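Local coordinates for protein perosamine synthetase (Caulobacter crescentus, PDB 3BN1) that catalyses the pyridoxal 5'-phosphate-dependent amino transfer from L-glutamate to GDP-4-keto-6-deoxy-D-mannose, giving GDP-perosamine for the O-antigen of Caulobacter, at residues Gly18-Tyr23 with Gly242-Glu247; Cys51-Ala56 with Thr199-Asp204; Val83-Tyr88 with Pro322-Pro327; Tyr136-Asp141 with His278-Gly283; Asn272-Pro277 with Val292-Gly297. All blocks are in the same frame, centred on the assembly; numbering follows the deposited sequence.

How the interactions relate
Four of the contacts join parts far apart in the sequence; interaction 5 joins two strands close along the chain. Interactions 2 and 3 reach the same seven-stranded mixed sheet, at strands 55-59 and 196-200 and at strand 80-84, with centres about 29 Å apart. Interaction 1 joins helices 20-30 and 236-247, its centre about 22 Å from that of interaction 2, which lies between its segments along the chain. Interaction 5 pairs two strands of the separate four-stranded antiparallel sheet. Interaction 4 adjoins it in sequence, their centres about 19 Å apart, and links the loop between those strands to the loop before helix 142-151. Interactions 1 and 3 also touch the second subunit, and interaction 3 reaches the 2-oxoglutarate pocket.

Interaction 1: residues Gly18-Tyr23 with Gly242-Glu247; sequences GNERDY and GLAQLE
Glu20 OE2 is met by two groups: the amide of Gln245, whose NE2 donates to it over 2.6 Å, and a water 2.8 Å from Glu20 OE2. The bond from Gln245 is fairly straight, 159° at the hydrogen, and runs in the plane of its amide, but it meets Glu20 OE2 from above the carboxylate plane. A bend at chi2 (99°) turns the Glu20 carboxylate back, and its other oxygen, OE1, accepts from Gly18 N, so both oxygens of the group are used. Gln245 NE2 also donates to Arg15 O, and Gln245 OE1 accepts from Thr191 N. This is where the N-terminal turn of helix 20-30 docks on helix 236-247. At the closest point of the two backbones, Ala244 CB packs against the start of helix 20-30, 3.2 Å from Glu20 N and 3.4 Å from Glu20 CG. A water bridges the backbones beside it, accepting from Asn19 N and donating to Ala244 O. Farther out, the Tyr23 ring meets Leu243 CD2 through CE2 at 3.9 Å, and Asn19 CB lies on one face of that ring. Asn19 ND2 makes a weak bond, 3.1 Å, to Glu247 OE1, amide and carboxylate nearly perpendicular. Arg38 lies against Tyr23 in a cation-pi contact, while Arg21 of the same helical turn forms a salt bridge with Asp29 of the second subunit.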
# COMPACT_ATOMS: atom_id res chain seq x y z
N GLY A 18 -16.61 17.35 8.78
CA GLY A 18 -17.79 16.50 8.67
C GLY A 18 -17.75 15.41 9.78
O GLY A 18 -17.30 15.68 10.92
N ASN A 19 -18.22 14.21 9.41
CA ASN A 19 -18.28 13.00 10.25
C ASN A 19 -17.05 12.09 10.35
O ASN A 19 -17.17 10.91 10.70
CB ASN A 19 -19.41 12.12 9.71
CG ASN A 19 -20.74 12.74 9.94
OD1 ASN A 19 -20.90 13.53 10.87
ND2 ASN A 19 -21.65 12.51 9.03
N GLU A 20 -15.87 12.59 9.99
CA GLU A 20 -14.65 11.77 9.96
C GLU A 20 -14.35 11.14 11.32
O GLU A 20 -14.22 9.92 11.47
CB GLU A 20 -13.48 12.62 9.40
CG GLU A 20 -13.74 13.10 7.93
CD GLU A 20 -14.26 14.53 7.85
OE1 GLU A 20 -14.57 15.09 8.95
OE2 GLU A 20 -14.38 15.07 6.71
N ARG A 21 -14.34 12.02 12.32
CA ARG A 21 -14.08 11.62 13.69
C ARG A 21 -15.14 10.62 14.06
O ARG A 21 -14.84 9.48 14.40
CB ARG A 21 -14.09 12.84 14.60
CG ARG A 21 -13.32 12.72 15.89
CD ARG A 21 -13.89 13.70 16.98
NE ARG A 21 -12.92 14.09 18.02
CZ ARG A 21 -13.13 13.95 19.32
NH1 ARG A 21 -12.21 14.27 20.22
NH2 ARG A 21 -14.30 13.47 19.73
N ASP A 22 -16.41 11.00 13.95
CA ASP A 22 -17.47 10.04 14.28
C ASP A 22 -17.30 8.66 13.63
O ASP A 22 -17.33 7.63 14.33
CB ASP A 22 -18.88 10.66 14.11
CG ASP A 22 -20.01 9.60 14.11
OD1 ASP A 22 -20.29 8.96 15.14
OD2 ASP A 22 -20.65 9.40 13.06
N TYR A 23 -17.14 8.62 12.30
CA TYR A 23 -17.02 7.35 11.60
C TYR A 23 -15.79 6.56 12.04
O TYR A 23 -15.84 5.35 12.31
CB TYR A 23 -17.01 7.60 10.10
CG TYR A 23 -18.30 8.12 9.49
CD1 TYR A 23 -19.39 8.43 10.28
CD2 TYR A 23 -18.42 8.36 8.14
CE1 TYR A 23 -20.56 8.90 9.70
CE2 TYR A 23 -19.54 8.87 7.57
CZ TYR A 23 -20.64 9.11 8.36
OH TYR A 23 -21.83 9.56 7.84
N GLY A 242 -12.83 8.71 4.30
CA GLY A 242 -13.23 9.01 2.94
C GLY A 242 -14.75 9.27 2.73
O GLY A 242 -15.20 10.03 1.86
N LEU A 243 -15.54 8.53 3.44
CA LEU A 243 -16.96 8.62 3.24
C LEU A 243 -17.42 9.94 3.81
O LEU A 243 -18.22 10.69 3.20
CB LEU A 243 -17.56 7.45 4.01
CG LEU A 243 -19.08 7.44 3.82
CD1 LEU A 243 -19.53 7.53 2.35
CD2 LEU A 243 -19.83 6.32 4.59
N ALA A 244 -16.91 10.25 5.00
CA ALA A 244 -17.28 11.54 5.62
C ALA A 244 -16.82 12.71 4.73
O ALA A 244 -17.49 13.74 4.62
CB ALA A 244 -16.68 11.63 7.01
N GLN A 245 -15.67 12.57 4.07
CA GLN A 245 -15.20 13.65 3.19
C GLN A 245 -16.15 13.78 2.02
O GLN A 245 -16.48 14.90 1.61
CB GLN A 245 -13.83 13.32 2.61
CG GLN A 245 -12.75 13.44 3.64
CD GLN A 245 -12.23 14.89 3.73
OE1 GLN A 245 -11.48 15.36 2.86
NE2 GLN A 245 -12.69 15.61 4.76
N LEU A 246 -16.52 12.63 1.45
CA LEU A 246 -17.38 12.66 0.27
C LEU A 246 -18.75 13.24 0.55
O LEU A 246 -19.32 13.88 -0.33
CB LEU A 246 -17.47 11.32 -0.45
CG LEU A 246 -18.21 10.99 -1.76
CD1 LEU A 246 -17.84 11.78 -3.02
CD2 LEU A 246 -18.20 9.48 -2.08
N GLU A 247 -19.28 12.98 1.74
CA GLU A 247 -20.57 13.56 2.14
C GLU A 247 -20.54 15.08 2.06
O GLU A 247 -21.57 15.74 1.99
CB GLU A 247 -20.88 13.20 3.58
CG GLU A 247 -21.10 11.72 3.84
CD GLU A 247 -21.16 11.40 5.34
OE1 GLU A 247 -20.60 12.18 6.15
OE2 GLU A 247 -21.72 10.34 5.71
O HOH W 1 -19.26 14.12 6.75
O HOH W 2 -16.19 16.69 5.34

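Interaction 2: residues Cys51-Ala56 with Thr199-Asp204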
# COMPACT_ATOMS: atom_id res chain seq x y z
N CYS A 51 -19.24 9.57 -9.11
CA CYS A 51 -18.66 9.58 -10.45
C CYS A 51 -19.58 9.11 -11.56
O CYS A 51 -19.23 9.19 -12.75
CB CYS A 51 -17.41 8.69 -10.49
SG CYS A 51 -16.13 9.51 -9.47
N GLY A 52 -20.72 8.55 -11.19
CA GLY A 52 -21.66 8.08 -12.20
C GLY A 52 -21.18 6.80 -12.89
O GLY A 52 -21.52 6.54 -14.04
N VAL A 53 -20.50 5.92 -12.18
CA VAL A 53 -20.05 4.70 -12.87
C VAL A 53 -20.54 3.53 -12.06
O VAL A 53 -21.01 3.70 -10.94
CB VAL A 53 -18.51 4.60 -12.90
CG1 VAL A 53 -17.88 5.68 -13.73
CG2 VAL A 53 -17.95 4.60 -11.50
N LYS A 54 -20.39 2.32 -12.62
CA LYS A 54 -20.82 1.14 -11.89
C LYS A 54 -19.92 0.70 -10.75
O LYS A 54 -20.41 0.32 -9.67
CB LYS A 54 -21.16 -0.02 -12.82
CG LYS A 54 -21.94 0.49 -14.07
CD LYS A 54 -22.38 -0.53 -15.06
CE LYS A 54 -22.17 -1.96 -14.61
NZ LYS A 54 -21.55 -2.74 -15.74
N HIS A 55 -18.61 0.76 -10.96
CA HIS A 55 -17.75 0.25 -9.92
C HIS A 55 -16.73 1.20 -9.39
O HIS A 55 -16.19 2.01 -10.13
CB HIS A 55 -16.97 -0.93 -10.46
CG HIS A 55 -17.80 -1.88 -11.28
ND1 HIS A 55 -18.61 -2.83 -10.70
CD2 HIS A 55 -17.91 -2.04 -12.62
CE1 HIS A 55 -19.23 -3.51 -11.66
NE2 HIS A 55 -18.80 -3.07 -12.83
N ALA A 56 -16.40 1.01 -8.13
CA ALA A 56 -15.30 1.77 -7.54
C ALA A 56 -14.57 0.81 -6.59
O ALA A 56 -15.19 0.10 -5.77
CB ALA A 56 -15.76 3.00 -6.86
N THR A 199 -12.07 3.64 -10.67
CA THR A 199 -13.44 3.65 -11.15
C THR A 199 -13.50 3.04 -12.55
O THR A 199 -12.53 3.10 -13.31
CB THR A 199 -14.08 5.05 -11.14
OG1 THR A 199 -13.28 5.92 -11.93
CG2 THR A 199 -14.22 5.61 -9.73
N THR A 200 -14.57 2.30 -12.78
CA THR A 200 -14.78 1.65 -14.04
C THR A 200 -16.20 1.18 -14.26
O THR A 200 -16.96 0.99 -13.32
CB THR A 200 -13.82 0.47 -14.27
OG1 THR A 200 -13.89 0.08 -15.65
CG2 THR A 200 -14.21 -0.78 -13.40
N ASN A 201 -16.58 1.07 -15.53
CA ASN A 201 -17.91 0.55 -15.79
C ASN A 201 -17.87 -0.93 -16.16
O ASN A 201 -18.87 -1.60 -16.01
CB ASN A 201 -18.66 1.36 -16.85
CG ASN A 201 -19.25 2.68 -16.27
OD1 ASN A 201 -19.97 2.67 -15.28
ND2 ASN A 201 -18.86 3.80 -16.86
N ASP A 202 -16.71 -1.44 -16.58
CA ASP A 202 -16.55 -2.82 -17.03
C ASP A 202 -16.50 -3.82 -15.90
O ASP A 202 -15.63 -3.76 -15.05
CB ASP A 202 -15.30 -2.99 -17.85
CG ASP A 202 -15.14 -4.41 -18.36
OD1 ASP A 202 -15.87 -4.75 -19.31
OD2 ASP A 202 -14.33 -5.16 -17.78
N ASP A 203 -17.45 -4.75 -15.90
CA ASP A 203 -17.56 -5.69 -14.78
C ASP A 203 -16.36 -6.59 -14.67
O ASP A 203 -15.98 -7.05 -13.62
CB ASP A 203 -18.74 -6.64 -14.97
CG ASP A 203 -20.10 -5.98 -14.89
OD1 ASP A 203 -20.26 -4.77 -14.60
OD2 ASP A 203 -21.09 -6.70 -15.11
N ASP A 204 -15.81 -6.98 -15.79
CA ASP A 204 -14.76 -7.94 -15.64
C ASP A 204 -13.48 -7.29 -15.18
O ASP A 204 -12.68 -7.90 -14.47
CB ASP A 204 -14.60 -8.70 -16.96
CG ASP A 204 -15.75 -9.72 -17.22
OD1 ASP A 204 -16.82 -9.67 -16.58
OD2 ASP A 204 -15.58 -10.59 -18.10
O HOH W 3 -20.46 6.45 -16.44
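One carboxylate oxygen, Asp203 OD1, takes two donors from opposite faces of its plane: Lys54 NZ at 2.7 Å, as a salt bridge, and His55 NE2 at 2.9 Å. The histidine brings its N-H exactly in the ring plane to the anti side of the oxygen, with ring and carboxylate almost perpendicular (83°), whereas the ammonium comes from above the carboxylate. A nearly eclipsed chi3 of 9° curls the lysine tail back over the second segment, where NZ also donates to Asn201 O at 2.9 Å. Behind these polar ends the chains pair as antiparallel strands. His55 and Thr200 form a hydrogen-bonded pair, His55 N reaching Thr200 O at 2.9 Å, and Ala56 and Thr199 follow as a non-hydrogen-bonded one. Strand 55-59 is the outermost strand, within this chain, of the seven-stranded mixed sheet and lies beside strand 196-200. Before it, helix 38-51 ends in a Schellman motif at Gly52, whose carbonyl shares a water with Asn201 ND2. Just before the paired residues, Asn201 OD1 accepts from Lys54 N at 2.7 Å. On the buried side, Val53 CG2 rests 3.9 Å from Thr199 CB, while Thr199 OG1 turns to Gly174 O.

Interaction 3: residues Val83-Tyr88 with Pro322-Pro327. With AKG (2-oxoglutaric acid), chain G.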
# COMPACT_ATOMS: atom_id res chain seq x y z
N VAL A 83 2.04 8.64 -21.66
CA VAL A 83 1.90 9.43 -20.44
C VAL A 83 2.53 10.81 -20.67
O VAL A 83 3.57 10.90 -21.34
CB VAL A 83 2.71 8.74 -19.34
CG1 VAL A 83 2.55 9.42 -17.98
CG2 VAL A 83 2.40 7.27 -19.27
N PRO A 84 1.90 11.90 -20.19
CA PRO A 84 2.50 13.22 -20.35
C PRO A 84 3.79 13.31 -19.51
O PRO A 84 3.88 12.75 -18.43
CB PRO A 84 1.44 14.18 -19.81
CG PRO A 84 0.47 13.34 -19.03
CD PRO A 84 0.54 11.95 -19.59
N SER A 85 4.80 13.97 -20.05
CA SER A 85 6.05 14.20 -19.30
C SER A 85 5.71 15.07 -18.10
O SER A 85 6.24 14.84 -17.02
CB SER A 85 7.11 14.93 -20.12
OG SER A 85 8.38 14.88 -19.49
N LEU A 86 4.81 16.05 -18.30
CA LEU A 86 4.35 16.92 -17.19
C LEU A 86 3.27 16.27 -16.35
O LEU A 86 2.08 16.30 -16.71
CB LEU A 86 3.83 18.26 -17.69
CG LEU A 86 3.72 19.34 -16.57
CD1 LEU A 86 5.12 19.78 -16.11
CD2 LEU A 86 2.99 20.59 -17.05
N THR A 87 3.69 15.69 -15.22
CA THR A 87 2.79 14.97 -14.29
C THR A 87 3.59 14.60 -13.03
O THR A 87 4.83 14.74 -12.99
CB THR A 87 2.17 13.67 -14.90
OG1 THR A 87 1.25 13.08 -13.96
CG2 THR A 87 3.21 12.62 -15.25
N TYR A 88 2.87 14.06 -12.06
CA TYR A 88 3.47 13.54 -10.86
C TYR A 88 4.06 12.16 -11.26
O TYR A 88 3.49 11.41 -12.05
CB TYR A 88 2.43 13.39 -9.75
CG TYR A 88 3.11 12.81 -8.54
CD1 TYR A 88 4.15 13.52 -7.92
CD2 TYR A 88 2.74 11.54 -8.08
CE1 TYR A 88 4.73 13.02 -6.79
CE2 TYR A 88 3.32 11.04 -6.97
CZ TYR A 88 4.33 11.74 -6.37
OH TYR A 88 4.95 11.16 -5.30
N PRO A 322 9.19 17.98 -15.39
CA PRO A 322 8.89 17.02 -16.43
C PRO A 322 9.69 15.72 -16.15
O PRO A 322 10.86 15.77 -15.76
CB PRO A 322 9.38 17.74 -17.69
CG PRO A 322 9.14 19.19 -17.43
CD PRO A 322 9.47 19.33 -15.94
N MET A 323 9.09 14.58 -16.42
CA MET A 323 9.78 13.31 -16.15
C MET A 323 11.14 13.24 -16.81
O MET A 323 12.10 12.68 -16.28
CB MET A 323 9.03 12.16 -16.86
CG MET A 323 7.60 11.98 -16.35
SD MET A 323 7.46 11.43 -14.63
CE MET A 323 7.80 13.13 -13.71
N HIS A 324 11.14 13.61 -18.07
CA HIS A 324 12.34 13.43 -18.89
C HIS A 324 13.50 14.25 -18.38
O HIS A 324 14.60 14.20 -18.93
CB HIS A 324 12.00 13.64 -20.45
CG HIS A 324 11.77 15.07 -20.83
ND1 HIS A 324 10.67 15.77 -20.40
CD2 HIS A 324 12.54 15.96 -21.51
CE1 HIS A 324 10.75 17.02 -20.83
NE2 HIS A 324 11.88 17.17 -21.50
N ILE A 325 13.27 15.10 -17.37
CA ILE A 325 14.41 15.90 -16.94
C ILE A 325 14.89 15.35 -15.61
O ILE A 325 15.81 15.88 -15.05
CB ILE A 325 14.22 17.43 -16.82
CG1 ILE A 325 13.33 17.78 -15.63
CG2 ILE A 325 13.58 18.00 -18.04
CD1 ILE A 325 13.29 19.33 -15.27
N MET A 326 14.28 14.28 -15.12
CA MET A 326 14.78 13.72 -13.88
C MET A 326 15.46 12.39 -14.16
O MET A 326 15.12 11.77 -15.14
CB MET A 326 13.69 13.63 -12.83
CG MET A 326 13.24 15.00 -12.37
SD MET A 326 12.06 14.88 -11.08
CE MET A 326 10.66 14.15 -11.89
N PRO A 327 16.39 11.93 -13.30
CA PRO A 327 17.14 10.72 -13.57
C PRO A 327 16.38 9.48 -14.03
O PRO A 327 16.77 8.80 -14.97
CB PRO A 327 17.85 10.45 -12.25
CG PRO A 327 18.08 11.85 -11.69
CD PRO A 327 16.92 12.66 -12.13
C1 AKG G . 2.11 16.20 -4.15
O1 AKG G . 3.09 16.49 -3.40
O2 AKG G . 1.47 17.10 -4.75
C2 AKG G . 1.70 14.80 -4.31
O5 AKG G . 0.69 14.53 -4.93
C3 AKG G . 2.60 13.73 -3.72
C4 AKG G . 1.96 12.36 -3.80
C5 AKG G . 2.66 11.45 -2.83
O3 AKG G . 2.30 10.24 -2.80
O4 AKG G . 3.70 11.93 -2.05
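Met323 lies along the chain leaving strand 80-84, touching it at CB, CG and the terminal methyl. Its CB is 3.8 Å from Ser85 OG, and CG sits 3.2 Å from Ser85 O. Bends at chi2 (-66°) and chi3 (78°) then fold the thioether round; SD comes no nearer than 4.5 Å to Thr87 CG2, and CE stops 3.5 Å from Thr87 O. The backbone fixes the same residue: Met323 N donates to Ser85 O at 2.9 Å, approaching from above the carbonyl plane. Ser85 OG, carried anti to its own backbone N (chi1 -168°), points to the edge of the His324 ring and shares a hydrogen bond of 2.6 Å with ND1, in the ring plane. The other ring nitrogen, NE2, is bonded to Glu341 OE2, so both ring nitrogens are engaged. Three residues beyond Ser85, the Tyr88 ring presents one face to the bound 2-oxoglutarate, with OH 3.4 Å from AKG C5. Gln215 and Arg233 of the second subunit bind the same ligand. The 3-10 segment 323-325 packs on the loop that carries Tyr88 from strand 80-84 into a site completed by the second subunit, as in fold-type I aminotransferases.

Interaction 4: residues Tyr136-Asp141 with His278-Gly283; sequences YGQICD and HVALTG
The carboxamide of Gln138 binds the 278-283 backbone through both its oxygen and its nitrogen. OE1 accepts from Ala280 N at 2.8 Å, and NE2 donates to His278 O at 3.3 Å, the second bond longer but straight (165°). Both bonds lie in the relevant carbonyl planes, much as the edge of a peptide backbone would, serving one N-H and one C=O. CG anti to the backbone N (chi1 -179°) and an extended chain beyond it carry the group across. Both polar atoms also have a water: one donates to His278 O at 2.7 Å and accepts weakly from Gln138 NE2, while another lies 2.9 Å from Gln138 OE1 and also near Ala280 O. The contact joins two irregular loops, one ahead of helix 142-151, the other linking strands 274-275 and 290-294 of the four-stranded antiparallel sheet. A third water bridges the segments farther along, donating to Ile139 O at 2.9 Å and lying 2.7 Å from Thr282 OG1. The backbone carbonyl of Gln138 is satisfied by Asn113 ND2. Asp141 OD1, only loosely near Thr282 CG2 at 4.5 Å, has its main partner in the hydroxyl of Tyr168.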
# COMPACT_ATOMS: atom_id res chain seq x y z
N TYR A 136 -4.13 19.63 -11.73
CA TYR A 136 -4.70 20.77 -11.02
C TYR A 136 -6.22 20.79 -10.84
O TYR A 136 -6.81 21.67 -10.19
CB TYR A 136 -4.10 22.06 -11.60
CG TYR A 136 -2.60 21.90 -11.55
CD1 TYR A 136 -2.02 21.24 -10.46
CD2 TYR A 136 -1.82 22.18 -12.65
CE1 TYR A 136 -0.70 20.94 -10.41
CE2 TYR A 136 -0.45 21.95 -12.59
CZ TYR A 136 0.09 21.33 -11.47
OH TYR A 136 1.43 21.07 -11.37
N GLY A 137 -6.86 19.74 -11.35
CA GLY A 137 -8.31 19.67 -11.19
C GLY A 137 -9.06 19.92 -12.48
O GLY A 137 -10.29 20.07 -12.48
N GLN A 138 -8.32 19.98 -13.58
CA GLN A 138 -8.93 20.24 -14.86
C GLN A 138 -8.83 18.99 -15.73
O GLN A 138 -7.69 18.55 -16.01
CB GLN A 138 -8.15 21.37 -15.58
CG GLN A 138 -8.71 21.76 -16.93
CD GLN A 138 -8.46 23.20 -17.34
OE1 GLN A 138 -9.40 23.85 -17.86
NE2 GLN A 138 -7.27 23.75 -17.05
N ILE A 139 -9.97 18.52 -16.24
CA ILE A 139 -10.00 17.33 -17.18
C ILE A 139 -9.35 17.62 -18.55
O ILE A 139 -9.57 18.69 -19.14
CB ILE A 139 -11.44 16.77 -17.30
CG1 ILE A 139 -11.91 16.24 -15.92
CG2 ILE A 139 -11.53 15.69 -18.38
CD1 ILE A 139 -13.37 15.85 -15.76
N CYS A 140 -8.52 16.70 -19.06
CA CYS A 140 -7.92 16.90 -20.38
C CYS A 140 -9.03 16.91 -21.43
O CYS A 140 -10.19 16.59 -21.13
CB CYS A 140 -7.08 15.67 -20.73
SG CYS A 140 -5.72 15.39 -19.56
N ASP A 141 -8.66 17.30 -22.65
CA ASP A 141 -9.63 17.33 -23.74
C ASP A 141 -9.92 15.91 -24.22
O ASP A 141 -9.35 15.41 -25.20
CB ASP A 141 -9.13 18.20 -24.89
CG ASP A 141 -10.29 18.67 -25.80
OD1 ASP A 141 -11.48 18.42 -25.53
OD2 ASP A 141 -10.01 19.37 -26.79
N HIS A 278 -5.54 29.16 -17.34
CA HIS A 278 -6.63 29.21 -18.30
C HIS A 278 -7.63 28.12 -17.92
O HIS A 278 -7.28 26.99 -17.50
CB HIS A 278 -6.07 28.92 -19.70
CG HIS A 278 -7.10 28.72 -20.75
ND1 HIS A 278 -7.93 29.74 -21.18
CD2 HIS A 278 -7.46 27.62 -21.46
CE1 HIS A 278 -8.76 29.27 -22.09
NE2 HIS A 278 -8.50 27.99 -22.28
N VAL A 279 -8.89 28.47 -18.06
CA VAL A 279 -9.92 27.49 -17.76
C VAL A 279 -10.74 27.08 -18.98
O VAL A 279 -11.51 27.90 -19.50
CB VAL A 279 -10.87 28.07 -16.72
CG1 VAL A 279 -11.97 27.08 -16.39
CG2 VAL A 279 -10.03 28.36 -15.54
N ALA A 280 -10.62 25.83 -19.41
CA ALA A 280 -11.43 25.34 -20.55
C ALA A 280 -12.93 25.39 -20.26
O ALA A 280 -13.37 25.05 -19.16
CB ALA A 280 -11.03 23.89 -20.90
N LEU A 281 -13.74 25.66 -21.27
CA LEU A 281 -15.18 25.69 -21.01
C LEU A 281 -15.82 24.31 -21.15
O LEU A 281 -17.03 24.23 -21.33
CB LEU A 281 -15.86 26.70 -21.94
CG LEU A 281 -15.37 28.14 -21.85
CD1 LEU A 281 -16.06 29.05 -22.87
CD2 LEU A 281 -15.62 28.61 -20.42
N THR A 282 -15.01 23.26 -21.08
CA THR A 282 -15.45 21.85 -21.23
C THR A 282 -16.27 21.25 -20.08
O THR A 282 -17.03 20.29 -20.28
CB THR A 282 -14.28 20.94 -21.50
OG1 THR A 282 -13.28 21.17 -20.49
CG2 THR A 282 -13.72 21.26 -22.85
N GLY A 283 -16.16 21.86 -18.90
CA GLY A 283 -16.88 21.40 -17.71
C GLY A 283 -16.22 22.11 -16.53
O GLY A 283 -15.47 23.09 -16.71
O HOH W 4 -4.95 26.04 -16.64
O HOH W 5 -12.06 23.14 -17.10
O HOH W 6 -11.01 19.99 -21.28

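Interaction 5: residues Asn272-Pro277 with Val292-Gly297. With NA (sodium ion), chain F.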
# COMPACT_ATOMS: atom_id res chain seq x y z
N ASN A 272 0.73 42.04 -15.59
CA ASN A 272 1.29 41.01 -16.45
C ASN A 272 2.37 40.15 -15.77
O ASN A 272 2.99 39.30 -16.43
CB ASN A 272 1.79 41.60 -17.80
CG ASN A 272 3.17 42.25 -17.68
OD1 ASN A 272 3.67 42.48 -16.57
ND2 ASN A 272 3.78 42.58 -18.82
N ARG A 273 2.57 40.36 -14.47
CA ARG A 273 3.60 39.59 -13.79
C ARG A 273 3.38 38.10 -13.58
O ARG A 273 4.34 37.32 -13.35
CB ARG A 273 4.07 40.31 -12.58
CG ARG A 273 4.76 41.62 -13.00
CD ARG A 273 5.26 42.36 -11.74
NE ARG A 273 4.17 42.87 -10.90
CZ ARG A 273 4.23 43.11 -9.58
NH1 ARG A 273 3.14 43.58 -8.99
NH2 ARG A 273 5.33 42.87 -8.85
N VAL A 274 2.12 37.72 -13.71
CA VAL A 274 1.72 36.32 -13.74
C VAL A 274 0.75 36.10 -14.88
O VAL A 274 0.08 37.03 -15.32
CB VAL A 274 0.94 35.93 -12.50
CG1 VAL A 274 1.86 35.96 -11.34
CG2 VAL A 274 -0.28 36.88 -12.34
N THR A 275 0.58 34.84 -15.26
CA THR A 275 -0.41 34.48 -16.26
C THR A 275 -1.36 33.56 -15.53
O THR A 275 -0.97 32.49 -15.04
CB THR A 275 0.19 33.67 -17.37
OG1 THR A 275 0.97 34.55 -18.18
CG2 THR A 275 -0.94 33.11 -18.18
N LYS A 276 -2.60 34.01 -15.38
CA LYS A 276 -3.57 33.21 -14.60
C LYS A 276 -3.92 31.87 -15.29
O LYS A 276 -3.92 31.81 -16.52
CB LYS A 276 -4.87 34.00 -14.41
CG LYS A 276 -5.59 34.17 -15.75
CD LYS A 276 -6.86 35.02 -15.56
CE LYS A 276 -6.54 36.40 -14.96
NZ LYS A 276 -6.06 36.43 -13.53
N PRO A 277 -4.28 30.85 -14.50
CA PRO A 277 -4.61 29.57 -15.10
C PRO A 277 -5.75 29.66 -16.12
O PRO A 277 -6.82 30.13 -15.80
CB PRO A 277 -5.04 28.72 -13.92
CG PRO A 277 -5.58 29.66 -12.88
CD PRO A 277 -4.61 30.86 -13.05
N VAL A 292 -0.26 29.57 -11.68
CA VAL A 292 0.07 30.65 -12.61
C VAL A 292 1.41 30.30 -13.27
O VAL A 292 2.14 29.41 -12.78
CB VAL A 292 0.32 32.03 -11.93
CG1 VAL A 292 -0.92 32.67 -11.32
CG2 VAL A 292 1.44 32.01 -10.92
N ARG A 293 1.75 31.01 -14.34
CA ARG A 293 3.05 30.89 -14.99
C ARG A 293 3.54 32.31 -14.88
O ARG A 293 2.83 33.30 -15.14
CB ARG A 293 3.05 30.37 -16.44
CG ARG A 293 2.34 29.02 -16.52
CD ARG A 293 2.25 28.47 -17.94
NE ARG A 293 3.57 28.42 -18.54
CZ ARG A 293 3.86 28.10 -19.80
NH1 ARG A 293 2.90 27.75 -20.63
NH2 ARG A 293 5.12 28.15 -20.23
N LEU A 294 4.74 32.38 -14.33
CA LEU A 294 5.39 33.64 -14.11
C LEU A 294 5.59 34.31 -15.44
O LEU A 294 5.84 33.66 -16.47
CB LEU A 294 6.72 33.45 -13.37
CG LEU A 294 6.53 32.86 -11.98
CD1 LEU A 294 7.66 33.41 -11.17
CD2 LEU A 294 5.18 33.16 -11.32
N GLY A 295 5.54 35.64 -15.36
CA GLY A 295 5.71 36.50 -16.51
C GLY A 295 7.13 36.37 -16.99
O GLY A 295 8.09 36.27 -16.20
N GLU A 296 7.29 36.36 -18.31
CA GLU A 296 8.64 36.17 -18.84
C GLU A 296 9.51 37.37 -18.56
O GLU A 296 10.73 37.31 -18.54
CB GLU A 296 8.60 35.93 -20.34
CG GLU A 296 7.22 35.76 -20.88
CD GLU A 296 7.17 35.73 -22.42
OE1 GLU A 296 7.60 36.74 -23.04
OE2 GLU A 296 6.69 34.72 -23.01
N GLY A 297 8.83 38.49 -18.38
CA GLY A 297 9.49 39.76 -18.15
C GLY A 297 10.16 39.83 -16.82
O GLY A 297 10.95 40.72 -16.60
NA NA F . 12.44 36.28 -16.99
O HOH W 7 3.51 33.53 -18.37
O HOH W 8 14.08 37.92 -17.91
O HOH W 9 13.74 34.90 -14.88
O HOH W 10 10.19 35.13 -16.12
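The flat groups that meet between Arg273-Thr275 and Arg293-Gly295 are peptide units, and they are approached in different ways. Thr275 N points to Arg293 O in the plane of that carbonyl, at 2.7 Å. In return Arg293 N gives its hydrogen to Thr275 O, 3.2 Å away and also in plane, on a lone pair. The third bond differs: Gly295 N reaches Arg273 O at 2.9 Å but from above the carbonyl plane, 55° out of it. Thr275 O has a further neighbour in Val292 CA, a CA-H...O contact of 3.2 Å. Thr275 and Arg293 are thus an antiparallel hydrogen-bonded pair, Val274 and Leu294 the adjacent non-hydrogen-bonded one. On the face carrying Val274 and Leu294, Val274 CB packs 3.9 Å from Val292 CG1, the two valines crossing obliquely, and Pro277 CD extends the apolar patch to the same methyl. On the other face, Thr275 OG1 lies 2.7 Å from a water that donates to Leu294 O and so joins the strands beside their backbone bonds. The Arg293 guanidinium leads away from Thr275 to Asp346 in a salt bridge, and that of Arg273 pairs with Asp369. Just past the last bond, Glu296 O binds a sodium ion at 2.5 Å, and Leu298 O is a further ligand. Strand 274-275 is the outermost strand, within this chain, of a four-stranded antiparallel sheet, beside a sodium site of two backbone carbonyls and three waters in the loop that follows strand 290-294.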